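Local coordinates for BamaA.19900.a (Balamuthia mandrillaris, PDB 6VZZ), which is a glucokinase of the actin-like ATPase clan that binds glucose and probably transfers the terminal phosphate of ATP to its 6-hydroxyl, at residues D59-V64 with L380-A385; Y37-D42 with L50-A55; S95-A100 with T139-I144; M332-D337 with L371-K376. All blocks are in the same frame, centred on the assembly; numbering follows the deposited sequence.

How the interactions relate
Followed from the N terminus, the chain first closes interaction 2, a tight hairpin with seven residues between its segments. Interaction 1 opens soon afterwards at 59-64 and closes only at 380-385, so its loop of 315 residues encloses both interaction 3 and interaction 4. Those two follow one another in series, and no loop crosses another. Interactions 1, 2 and 3 all reach the same five-stranded sheet: 62-64 pairs with strand 47-54, strand 37-43 pairs with 96-101, and helix 380-389 packs across the sheet. Interaction 4 belongs to a separate, six-stranded sheet, its centre about 17 Å from that of interaction 1, where Leu380 CD1 packs on Gln374 OE1 at 3.5 Å.

Interaction 1 (D59-V64 with L380-A385); sequences DTFLQV and LNLHGA
Phe61 and His383 form a T-shaped pair in which the phenyl ring presents its edge to a face of the imidazole. The ring centroids lie 4.7 Å apart and the planes are inclined at 65°, which indicates an edge-to-face pair, though the exact closeness of the rings is doubtful in the model. Phe61 leaves its backbone with CG between the backbone N and the carbonyl carbon (chi1 57°), and this turns the ring toward the helix. Leu382 comes at the same ring from a different direction: its CB makes an off-centre CH-pi contact 4.3 Å from the Phe61 centroid, while Leu382 CD1 packs against Phe61 CE1 at 3.7 Å. The two side chains cross at about a right angle. The helix belongs to the C-terminal element 380-389, which lies across the five-stranded sheet of one lobe of this actin-like fold; Phe61 immediately precedes strand 62-68, an outermost strand of that sheet, and also rests on Ala51 of the adjoining strand. From the imidazole edge, His383 NE2 makes a weak hydrogen bond to Asp59 O, 3.4 Å long, with the acceptor near the ring plane. His383 ND1 is hydrogen-bonded to Asn379 O; both could be full N-H...O bonds only if the ring were doubly protonated. Gln63 reaches in with an extended chain, and its OE1 meets Leu382 CD1 at 3.7 Å.

Interaction 2 (Y37-D42 with L50-A55); sequences YYVGVD and LALARA
Four backbone hydrogen bonds join Tyr38 and Gly40 to Ala53 and Ala51, two for each pair, as expected for the hydrogen-bonded pairs of an antiparallel hairpin. Tyr38 N reaches Ala53 O at 2.7 Å and Ala53 N returns to Tyr38 O at 3.0 Å; Gly40 N to Ala51 O, at 2.8 Å, is nearly straight, with an N-H...O angle of 173°. Val39-Leu52 is the non-hydrogen-bonded pair between them, and Tyr37-Arg54 and Val41-Leu50 are those at either end. The strand directions differ by 154°, short of exact antiparallel alignment. CA-H...O contacts supplement these bonds, among them Leu52 CA to Tyr38 O at 3.2 Å. Apolar packing is concentrated on the face carrying Tyr37, Val39, Val41, Leu50 and Leu52. Val39 and Leu52 lie side by side and point the same way, with Val39 CG2 on Leu52 CD2 at 3.7 Å; Leu52 CD2 also touches Tyr37 CE2, near the plane of that ring at its edge. Val41 CG2 meets Leu50 CD1 at 4.0 Å. On the other face, the Tyr38 ring turns its edge to Ala53 O and to Ala55, Tyr38 CE1 approaching Ala55 CB at 4.2 Å. The Tyr37 hydroxyl bonds to Val92 O, and Arg54 forms a salt bridge with Asp57. Helices 16-25 and 72-90 cover the Leu52 face, helix 380-389 lies over the Tyr38, Ala51 and Ala53 face, and strand 96-101 continues the sheet beyond 37-43.

Interaction 3 (S95-A100 with T139-I144); sequences SGACLA and TKTHFI
Leu99 and Cys98 meet Phe143 and Ile144 on opposite faces of a parallel strand pair whose directions differ by 18°. Four main-chain hydrogen bonds set the register. Ala97 N and Leu99 N donate to Lys140 O and His142 O, and the acceptors Ala97 O and Leu99 O receive His142 N and Ile144 N; the Leu99 N to His142 O bond, 2.9 Å, is among the straighter ones at 162°. Ala97 and Leu99 thus use their N-H and C=O groups toward 141-144, while Gly96, Cys98 and Ala100 bond to strand 37-43 on the far side. CA-H...O contacts lie beside these bonds, such as Cys98 CA to His142 O at 3.2 Å. This is one edge of the five-stranded sheet with strand order 3-2-1-4-5, the arrangement of the ribonuclease H-like fold shared by the actin-like ATPase clan; strand 141-145 is outermost within the chain. It runs on to Asn145 and Asp146, and strand 96-101 to Ala102 and Gly103, all four lining the glucose pocket. Among apolar contacts, Leu99 CB sits at the edge of the Phe143 ring, 3.6 Å from CD1, and Leu99 CD1 touches Thr141 CG2 at 3.7 Å. On the other face, Ile144 CG1 lies between its backbone N and carbonyl carbon (chi1 63°), an orientation that brings the branch against both Cys98 SG, at 3.6 Å, and Ala100 CB, at 3.7 Å. Helix 380-389 touches both Cys98 and Ile144. The remaining polar contact is weak: Lys140, its chain bent at chi3, brings NZ to 3.4 Å from Ser95 O.

Interaction 4 (M332-D337 with L371-K376); sequences MLLAGD and LFTQTK
Gln374 carries its amide across to the loop at Gly336. CB lies 3.6 Å from Leu334 O, the acceptor of Gln374's own backbone N-H. With CG anti to the backbone N (chi1 -172°) and the chain extended, CD arrives 3.7 Å from Gly336 O. The tip then divides. OE1 accepts a hydrogen bond from Gly336 N at 2.9 Å, the donor standing above the carbonyl plane, 47° out of it, and off the lone pairs. NE2 donates to Lys376 O at 3.1 Å, with a nearly straight N-H...O angle of 172° and the acceptor in the amide plane; Val378 O is a second partner. These bonds fix the rotation of the amide and link the loop after strand 331-335 to the loop after strand 370-374. Upstream, the parallel strands are joined by backbone bonds such as Phe372 N to Met332 O, and Leu371 CD1 packs against Met332 CE at 3.6 Å. Thr373 OG1 is bonded to Asn343. In the six-stranded sheet of the second lobe of this actin-like ATPase fold, 331-335 and 370-374 are neighbours, flanked by 186-191 and 167-171 respectively. Helix 303-327 covers Met332 and Leu334, and helix 337-340 packs on Leu334 and Thr373.

Interaction 1 (D59-V64 with L380-A385)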
loop_
_atom_site.group_PDB
_atom_site.type_symbol
_atom_site.label_atom_id
_atom_site.label_comp_id
_atom_site.label_asym_id
_atom_site.label_seq_id
_atom_site.Cartn_x
_atom_site.Cartn_y
_atom_site.Cartn_z
ATOM N N ASP A 59 14.102 20.919 18.273
ATOM C CA ASP A 59 14.380 20.754 16.853
ATOM C C ASP A 59 15.855 20.488 16.579
ATOM O O ASP A 59 16.280 20.549 15.420
ATOM C CB ASP A 59 13.914 21.989 16.074
ATOM C CG ASP A 59 14.318 23.280 16.746
ATOM O OD1 ASP A 59 15.061 23.210 17.751
ATOM O OD2 ASP A 59 13.888 24.359 16.282
ATOM N N THR A 60 16.641 20.184 17.608
ATOM C CA THR A 60 18.074 20.008 17.460
ATOM C C THR A 60 18.488 18.770 18.242
ATOM O O THR A 60 17.725 18.243 19.057
ATOM C CB THR A 60 18.821 21.267 17.926
ATOM O OG1 THR A 60 20.118 21.325 17.319
ATOM C CG2 THR A 60 18.961 21.283 19.444
ATOM N N PHE A 61 19.695 18.277 17.974
ATOM C CA PHE A 61 20.228 17.171 18.759
ATOM C C PHE A 61 21.741 17.118 18.596
ATOM O O PHE A 61 22.328 17.814 17.767
ATOM C CB PHE A 61 19.591 15.830 18.368
ATOM C CG PHE A 61 19.747 15.477 16.918
ATOM C CD1 PHE A 61 20.954 15.016 16.421
ATOM C CD2 PHE A 61 18.679 15.597 16.051
ATOM C CE1 PHE A 61 21.101 14.703 15.075
ATOM C CE2 PHE A 61 18.813 15.274 14.703
ATOM C CZ PHE A 61 20.025 14.830 14.214
ATOM N N LEU A 62 22.359 16.251 19.389
ATOM C CA LEU A 62 23.804 16.075 19.426
ATOM C C LEU A 62 24.137 14.673 18.926
ATOM O O LEU A 62 23.806 13.680 19.585
ATOM C CB LEU A 62 24.319 16.287 20.849
ATOM C CG LEU A 62 25.800 16.002 21.066
ATOM C CD1 LEU A 62 26.635 17.098 20.421
ATOM C CD2 LEU A 62 26.107 15.849 22.548
ATOM N N GLN A 63 24.786 14.579 17.768
ATOM C CA GLN A 63 25.231 13.275 17.291
ATOM C C GLN A 63 26.513 12.909 18.021
ATOM O O GLN A 63 27.497 13.645 17.947
ATOM C CB GLN A 63 25.455 13.271 15.780
ATOM C CG GLN A 63 25.986 11.907 15.274
ATOM C CD GLN A 63 25.746 11.675 13.791
ATOM O OE1 GLN A 63 24.602 11.575 13.351
ATOM N NE2 GLN A 63 26.830 11.591 13.010
ATOM N N VAL A 64 26.511 11.779 18.725
ATOM C CA VAL A 64 27.687 11.430 19.512
ATOM C C VAL A 64 28.529 10.376 18.803
ATOM O O VAL A 64 29.757 10.379 18.937
ATOM C CB VAL A 64 27.322 10.967 20.936
ATOM C CG1 VAL A 64 26.205 11.820 21.509
ATOM C CG2 VAL A 64 26.962 9.513 20.960
ATOM N N LEU A 380 16.621 12.823 9.248
ATOM C CA LEU A 380 15.220 12.844 9.639
ATOM C C LEU A 380 14.876 11.650 10.514
ATOM O O LEU A 380 13.985 11.748 11.364
ATOM C CB LEU A 380 14.334 12.882 8.390
ATOM C CG LEU A 380 14.281 14.219 7.638
ATOM C CD1 LEU A 380 13.606 14.051 6.283
ATOM C CD2 LEU A 380 13.548 15.271 8.449
ATOM N N ASN A 381 15.568 10.523 10.321
ATOM C CA ASN A 381 15.354 9.353 11.164
ATOM C C ASN A 381 15.645 9.667 12.622
ATOM O O ASN A 381 14.890 9.260 13.515
ATOM C CB ASN A 381 16.240 8.200 10.695
ATOM C CG ASN A 381 15.930 7.769 9.282
ATOM O OD1 ASN A 381 15.091 8.373 8.607
ATOM N ND2 ASN A 381 16.613 6.730 8.815
ATOM N N LEU A 382 16.750 10.374 12.882
ATOM C CA LEU A 382 17.115 10.695 14.255
ATOM C C LEU A 382 16.107 11.647 14.876
ATOM O O LEU A 382 15.739 11.482 16.046
ATOM C CB LEU A 382 18.519 11.293 14.310
ATOM C CG LEU A 382 19.680 10.348 14.008
ATOM C CD1 LEU A 382 20.962 11.132 14.000
ATOM C CD2 LEU A 382 19.744 9.230 15.033
ATOM N N HIS A 383 15.648 12.646 14.111
ATOM C CA HIS A 383 14.596 13.526 14.606
ATOM C C HIS A 383 13.354 12.725 14.971
ATOM O O HIS A 383 12.770 12.919 16.043
ATOM C CB HIS A 383 14.250 14.600 13.569
ATOM C CG HIS A 383 15.211 15.746 13.534
ATOM N ND1 HIS A 383 16.204 15.858 12.584
ATOM C CD2 HIS A 383 15.324 16.840 14.323
ATOM C CE1 HIS A 383 16.888 16.969 12.790
ATOM N NE2 HIS A 383 16.376 17.581 13.841
ATOM N N GLY A 384 12.945 11.809 14.087
ATOM C CA GLY A 384 11.771 10.995 14.355
ATOM C C GLY A 384 11.947 10.120 15.579
ATOM O O GLY A 384 11.084 10.080 16.461
ATOM N N ALA A 385 13.085 9.427 15.661
ATOM C CA ALA A 385 13.343 8.585 16.824
ATOM C C ALA A 385 13.323 9.400 18.106
ATOM O O ALA A 385 12.815 8.937 19.135
ATOM C CB ALA A 385 14.677 7.858 16.671
#

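Interaction 2 (Y37-D42 with L50-A55)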
loop_
_atom_site.group_PDB
_atom_site.type_symbol
_atom_site.label_atom_id
_atom_site.label_comp_id
_atom_site.label_asym_id
_atom_site.label_seq_id
_atom_site.Cartn_x
_atom_site.Cartn_y
_atom_site.Cartn_z
ATOM N N TYR A 37 17.241 13.732 29.375
ATOM C CA TYR A 37 17.649 13.659 27.977
ATOM C C TYR A 37 17.255 12.315 27.382
ATOM O O TYR A 37 16.947 11.356 28.097
ATOM C CB TYR A 37 19.153 13.875 27.801
ATOM C CG TYR A 37 20.030 12.755 28.288
ATOM C CD1 TYR A 37 20.409 12.678 29.622
ATOM C CD2 TYR A 37 20.515 11.789 27.409
ATOM C CE1 TYR A 37 21.233 11.662 30.075
ATOM C CE2 TYR A 37 21.341 10.757 27.854
ATOM C CZ TYR A 37 21.695 10.704 29.191
ATOM O OH TYR A 37 22.513 9.702 29.661
ATOM N N TYR A 38 17.271 12.255 26.052
ATOM C CA TYR A 38 16.733 11.109 25.335
ATOM C C TYR A 38 17.709 10.634 24.264
ATOM O O TYR A 38 18.490 11.419 23.715
ATOM C CB TYR A 38 15.372 11.459 24.732
ATOM C CG TYR A 38 14.379 11.886 25.786
ATOM C CD1 TYR A 38 14.362 13.192 26.265
ATOM C CD2 TYR A 38 13.474 10.977 26.326
ATOM C CE1 TYR A 38 13.471 13.586 27.246
ATOM C CE2 TYR A 38 12.574 11.363 27.309
ATOM C CZ TYR A 38 12.578 12.671 27.765
ATOM O OH TYR A 38 11.687 13.067 28.734
ATOM N N VAL A 39 17.656 9.330 23.979
ATOM C CA VAL A 39 18.551 8.671 23.033
ATOM C C VAL A 39 17.793 8.369 21.750
ATOM O O VAL A 39 16.671 7.855 21.791
ATOM C CB VAL A 39 19.139 7.371 23.618
ATOM C CG1 VAL A 39 19.984 6.643 22.565
ATOM C CG2 VAL A 39 19.957 7.667 24.855
ATOM N N GLY A 40 18.406 8.672 20.617
ATOM C CA GLY A 40 17.859 8.290 19.324
ATOM C C GLY A 40 18.904 7.569 18.504
ATOM O O GLY A 40 20.080 7.941 18.511
ATOM N N VAL A 41 18.471 6.525 17.796
ATOM C CA VAL A 41 19.376 5.686 17.019
ATOM C C VAL A 41 18.797 5.465 15.631
ATOM O O VAL A 41 17.607 5.159 15.488
ATOM C CB VAL A 41 19.644 4.329 17.697
ATOM C CG1 VAL A 41 20.730 3.564 16.937
ATOM C CG2 VAL A 41 20.049 4.538 19.129
ATOM N N ASP A 42 19.648 5.612 14.613
ATOM C CA ASP A 42 19.326 5.326 13.217
ATOM C C ASP A 42 20.169 4.121 12.810
ATOM O O ASP A 42 21.363 4.257 12.525
ATOM C CB ASP A 42 19.615 6.544 12.341
ATOM C CG ASP A 42 19.462 6.254 10.848
ATOM O OD1 ASP A 42 18.868 5.217 10.476
ATOM O OD2 ASP A 42 19.935 7.081 10.034
ATOM N N LEU A 50 23.975 7.479 16.414
ATOM C CA LEU A 50 23.352 7.632 17.718
ATOM C C LEU A 50 23.398 9.099 18.092
ATOM O O LEU A 50 24.390 9.783 17.818
ATOM C CB LEU A 50 24.052 6.775 18.787
ATOM C CG LEU A 50 23.372 6.652 20.155
ATOM C CD1 LEU A 50 23.598 5.285 20.748
ATOM C CD2 LEU A 50 23.861 7.718 21.109
ATOM N N ALA A 51 22.325 9.582 18.713
ATOM C CA ALA A 51 22.233 10.986 19.069
ATOM C C ALA A 51 21.499 11.138 20.391
ATOM O O ALA A 51 20.734 10.264 20.807
ATOM C CB ALA A 51 21.526 11.803 17.982
ATOM N N LEU A 52 21.742 12.273 21.040
ATOM C CA LEU A 52 21.075 12.648 22.272
ATOM C C LEU A 52 20.387 13.993 22.088
ATOM O O LEU A 52 20.838 14.841 21.310
ATOM C CB LEU A 52 22.056 12.744 23.436
ATOM C CG LEU A 52 23.068 11.621 23.605
ATOM C CD1 LEU A 52 24.024 11.979 24.732
ATOM C CD2 LEU A 52 22.382 10.282 23.867
ATOM N N ALA A 53 19.289 14.179 22.813
ATOM C CA ALA A 53 18.628 15.473 22.872
ATOM C C ALA A 53 18.005 15.634 24.252
ATOM O O ALA A 53 17.444 14.682 24.802
ATOM C CB ALA A 53 17.566 15.625 21.778
ATOM N N ARG A 54 18.132 16.831 24.816
ATOM C CA ARG A 54 17.519 17.100 26.104
ATOM C C ARG A 54 16.024 17.338 25.927
ATOM O O ARG A 54 15.518 17.488 24.815
ATOM C CB ARG A 54 18.180 18.304 26.778
ATOM C CG ARG A 54 19.648 18.108 27.116
ATOM C CD ARG A 54 20.288 19.417 27.520
ATOM N NE ARG A 54 20.263 20.372 26.422
ATOM C CZ ARG A 54 20.604 21.652 26.530
ATOM N NH1 ARG A 54 20.999 22.136 27.699
ATOM N NH2 ARG A 54 20.539 22.449 25.465
ATOM N N ALA A 55 15.316 17.384 27.055
ATOM C CA ALA A 55 13.873 17.603 27.025
ATOM C C ALA A 55 13.505 18.889 26.292
ATOM O O ALA A 55 12.487 18.940 25.594
ATOM C CB ALA A 55 13.326 17.632 28.452
#

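Interaction 3 (S95-A100 with T139-I144)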
loop_
_atom_site.group_PDB
_atom_site.type_symbol
_atom_site.label_atom_id
_atom_site.label_comp_id
_atom_site.label_asym_id
_atom_site.label_seq_id
_atom_site.Cartn_x
_atom_site.Cartn_y
_atom_site.Cartn_z
ATOM N N SER A 95 16.480 9.164 29.921
ATOM C CA SER A 95 15.092 9.048 30.346
ATOM C C SER A 95 14.204 8.361 29.318
ATOM O O SER A 95 13.030 8.111 29.606
ATOM C CB SER A 95 14.524 10.431 30.665
ATOM O OG SER A 95 15.256 11.039 31.719
ATOM N N GLY A 96 14.729 8.054 28.142
ATOM C CA GLY A 96 13.952 7.438 27.090
ATOM C C GLY A 96 14.796 7.190 25.858
ATOM O O GLY A 96 15.781 7.901 25.626
ATOM N N ALA A 97 14.437 6.184 25.061
ATOM C CA ALA A 97 15.230 5.854 23.891
ATOM C C ALA A 97 14.320 5.311 22.804
ATOM O O ALA A 97 13.289 4.691 23.083
ATOM C CB ALA A 97 16.332 4.843 24.219
ATOM N N CYS A 98 14.700 5.570 21.558
ATOM C CA CYS A 98 14.022 4.994 20.406
ATOM C C CYS A 98 15.058 4.651 19.350
ATOM O O CYS A 98 15.908 5.484 19.019
ATOM C CB CYS A 98 12.985 5.947 19.823
ATOM S SG CYS A 98 12.279 5.331 18.280
ATOM N N LEU A 99 14.990 3.425 18.834
ATOM C CA LEU A 99 15.875 2.955 17.774
ATOM C C LEU A 99 15.064 2.774 16.500
ATOM O O LEU A 99 14.139 1.954 16.462
ATOM C CB LEU A 99 16.551 1.646 18.166
ATOM C CG LEU A 99 17.339 1.689 19.471
ATOM C CD1 LEU A 99 16.527 1.077 20.577
ATOM C CD2 LEU A 99 18.671 0.979 19.315
ATOM N N ALA A 100 15.397 3.549 15.470
ATOM C CA ALA A 100 14.764 3.436 14.161
ATOM C C ALA A 100 15.681 2.593 13.285
ATOM O O ALA A 100 16.763 3.046 12.891
ATOM C CB ALA A 100 14.510 4.811 13.545
ATOM N N THR A 139 11.990 -0.030 30.441
ATOM C CA THR A 139 10.571 0.203 30.231
ATOM C C THR A 139 10.287 1.389 29.315
ATOM O O THR A 139 9.121 1.651 29.012
ATOM C CB THR A 139 9.877 0.396 31.582
ATOM O OG1 THR A 139 10.613 1.344 32.364
ATOM C CG2 THR A 139 9.823 -0.930 32.343
ATOM N N LYS A 140 11.312 2.099 28.849
ATOM C CA LYS A 140 11.122 3.327 28.081
ATOM C C LYS A 140 11.982 3.329 26.816
ATOM O O LYS A 140 12.530 4.363 26.419
ATOM C CB LYS A 140 11.412 4.550 28.953
ATOM C CG LYS A 140 10.502 4.659 30.180
ATOM C CD LYS A 140 10.776 5.907 31.019
ATOM C CE LYS A 140 11.908 5.705 32.040
ATOM N NZ LYS A 140 12.291 6.981 32.733
ATOM N N THR A 141 12.092 2.173 26.155
ATOM C CA THR A 141 12.855 2.005 24.923
ATOM C C THR A 141 11.965 1.387 23.852
ATOM O O THR A 141 11.321 0.362 24.097
ATOM C CB THR A 141 14.082 1.115 25.153
ATOM O OG1 THR A 141 15.002 1.778 26.026
ATOM C CG2 THR A 141 14.779 0.796 23.838
ATOM N N HIS A 142 11.941 1.988 22.661
ATOM C CA HIS A 142 11.032 1.544 21.609
ATOM C C HIS A 142 11.765 1.361 20.296
ATOM O O HIS A 142 12.692 2.108 19.979
ATOM C CB HIS A 142 9.873 2.530 21.428
ATOM C CG HIS A 142 9.106 2.755 22.687
ATOM N ND1 HIS A 142 8.320 1.775 23.254
ATOM C CD2 HIS A 142 9.063 3.814 23.529
ATOM C CE1 HIS A 142 7.802 2.230 24.382
ATOM N NE2 HIS A 142 8.237 3.465 24.571
ATOM N N PHE A 143 11.344 0.353 19.544
ATOM C CA PHE A 143 11.801 0.129 18.181
ATOM C C PHE A 143 10.773 0.694 17.217
ATOM O O PHE A 143 9.571 0.446 17.369
ATOM C CB PHE A 143 11.982 -1.360 17.897
ATOM C CG PHE A 143 13.291 -1.927 18.368
ATOM C CD1 PHE A 143 14.481 -1.279 18.100
ATOM C CD2 PHE A 143 13.323 -3.132 19.059
ATOM C CE1 PHE A 143 15.684 -1.817 18.511
ATOM C CE2 PHE A 143 14.514 -3.675 19.480
ATOM C CZ PHE A 143 15.701 -3.018 19.207
ATOM N N ILE A 144 11.242 1.451 16.229
ATOM C CA ILE A 144 10.433 1.792 15.071
ATOM C C ILE A 144 11.255 1.480 13.829
ATOM O O ILE A 144 12.473 1.294 13.890
ATOM C CB ILE A 144 9.971 3.261 15.074
ATOM C CG1 ILE A 144 11.181 4.202 14.992
ATOM C CG2 ILE A 144 9.077 3.531 16.294
ATOM C CD1 ILE A 144 10.813 5.669 15.002
#

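Interaction 4 (M332-D337 with L371-K376)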
loop_
_atom_site.group_PDB
_atom_site.type_symbol
_atom_site.label_atom_id
_atom_site.label_comp_id
_atom_site.label_asym_id
_atom_site.label_seq_id
_atom_site.Cartn_x
_atom_site.Cartn_y
_atom_site.Cartn_z
ATOM N N MET A 332 4.465 13.069 -2.698
ATOM C CA MET A 332 5.499 12.149 -2.258
ATOM C C MET A 332 6.784 12.910 -1.977
ATOM O O MET A 332 7.035 13.973 -2.546
ATOM C CB MET A 332 5.742 11.030 -3.277
ATOM C CG MET A 332 5.815 11.490 -4.699
ATOM S SD MET A 332 6.180 10.138 -5.843
ATOM C CE MET A 332 6.620 11.121 -7.264
ATOM N N LEU A 333 7.587 12.356 -1.074
ATOM C CA LEU A 333 8.830 12.971 -0.630
ATOM C C LEU A 333 9.968 11.986 -0.852
ATOM O O LEU A 333 9.920 10.862 -0.343
ATOM C CB LEU A 333 8.747 13.369 0.845
ATOM C CG LEU A 333 7.816 14.524 1.238
ATOM C CD1 LEU A 333 6.339 14.141 1.228
ATOM C CD2 LEU A 333 8.220 15.035 2.598
ATOM N N LEU A 334 10.972 12.396 -1.625
ATOM C CA LEU A 334 12.220 11.645 -1.740
ATOM C C LEU A 334 13.155 12.111 -0.631
ATOM O O LEU A 334 13.548 13.282 -0.599
ATOM C CB LEU A 334 12.863 11.846 -3.116
ATOM C CG LEU A 334 11.979 11.454 -4.315
ATOM C CD1 LEU A 334 12.660 11.719 -5.654
ATOM C CD2 LEU A 334 11.584 9.994 -4.200
ATOM N N ALA A 335 13.489 11.210 0.287
ATOM C CA ALA A 335 14.183 11.581 1.510
ATOM C C ALA A 335 15.484 10.805 1.643
ATOM O O ALA A 335 15.746 9.849 0.909
ATOM C CB ALA A 335 13.296 11.341 2.735
ATOM N N GLY A 336 16.288 11.230 2.603
ATOM C CA GLY A 336 17.581 10.666 2.924
ATOM C C GLY A 336 18.699 11.622 2.550
ATOM O O GLY A 336 18.561 12.458 1.650
ATOM N N ASP A 337 19.826 11.506 3.261
ATOM C CA ASP A 337 20.976 12.345 2.930
ATOM C C ASP A 337 21.595 11.935 1.601
ATOM O O ASP A 337 22.191 12.766 0.908
ATOM C CB ASP A 337 22.019 12.297 4.047
ATOM C CG ASP A 337 21.584 13.073 5.295
ATOM O OD1 ASP A 337 20.495 13.685 5.279
ATOM O OD2 ASP A 337 22.334 13.070 6.296
ATOM N N LEU A 371 5.601 16.365 -5.845
ATOM C CA LEU A 371 6.844 15.646 -5.599
ATOM C C LEU A 371 7.820 16.598 -4.925
ATOM O O LEU A 371 8.099 17.684 -5.449
ATOM C CB LEU A 371 7.436 15.081 -6.894
ATOM C CG LEU A 371 8.881 14.566 -6.816
ATOM C CD1 LEU A 371 9.000 13.435 -5.808
ATOM C CD2 LEU A 371 9.393 14.124 -8.186
ATOM N N PHE A 372 8.312 16.203 -3.757
ATOM C CA PHE A 372 9.320 16.961 -3.037
ATOM C C PHE A 372 10.563 16.101 -2.924
ATOM O O PHE A 372 10.488 14.869 -2.942
ATOM C CB PHE A 372 8.846 17.383 -1.637
ATOM C CG PHE A 372 7.521 18.083 -1.633
ATOM C CD1 PHE A 372 7.427 19.411 -1.991
ATOM C CD2 PHE A 372 6.371 17.413 -1.277
ATOM C CE1 PHE A 372 6.211 20.066 -1.993
ATOM C CE2 PHE A 372 5.148 18.059 -1.281
ATOM C CZ PHE A 372 5.068 19.394 -1.644
ATOM N N THR A 373 11.712 16.750 -2.823
ATOM C CA THR A 373 12.945 16.009 -2.639
ATOM C C THR A 373 13.794 16.743 -1.612
ATOM O O THR A 373 13.790 17.977 -1.550
ATOM C CB THR A 373 13.685 15.816 -3.977
ATOM O OG1 THR A 373 14.702 14.817 -3.826
ATOM C CG2 THR A 373 14.303 17.128 -4.473
ATOM N N GLN A 374 14.476 15.975 -0.772
ATOM C CA GLN A 374 15.282 16.558 0.289
ATOM C C GLN A 374 16.528 17.197 -0.307
ATOM O O GLN A 374 17.213 16.587 -1.134
ATOM C CB GLN A 374 15.651 15.484 1.311
ATOM C CG GLN A 374 16.330 16.010 2.558
ATOM C CD GLN A 374 16.622 14.914 3.575
ATOM O OE1 GLN A 374 15.927 13.898 3.637
ATOM N NE2 GLN A 374 17.657 15.116 4.371
ATOM N N THR A 375 16.827 18.428 0.118
ATOM C CA THR A 375 17.895 19.219 -0.476
ATOM C C THR A 375 19.028 19.566 0.472
ATOM O O THR A 375 20.098 19.958 -0.002
ATOM C CB THR A 375 17.339 20.530 -1.042
ATOM O OG1 THR A 375 16.584 21.191 -0.021
ATOM C CG2 THR A 375 16.435 20.260 -2.249
ATOM N N LYS A 376 18.827 19.466 1.784
ATOM C CA LYS A 376 19.917 19.692 2.713
ATOM C C LYS A 376 20.105 18.450 3.577
ATOM O O LYS A 376 19.121 17.801 3.947
ATOM C CB LYS A 376 19.652 20.925 3.600
#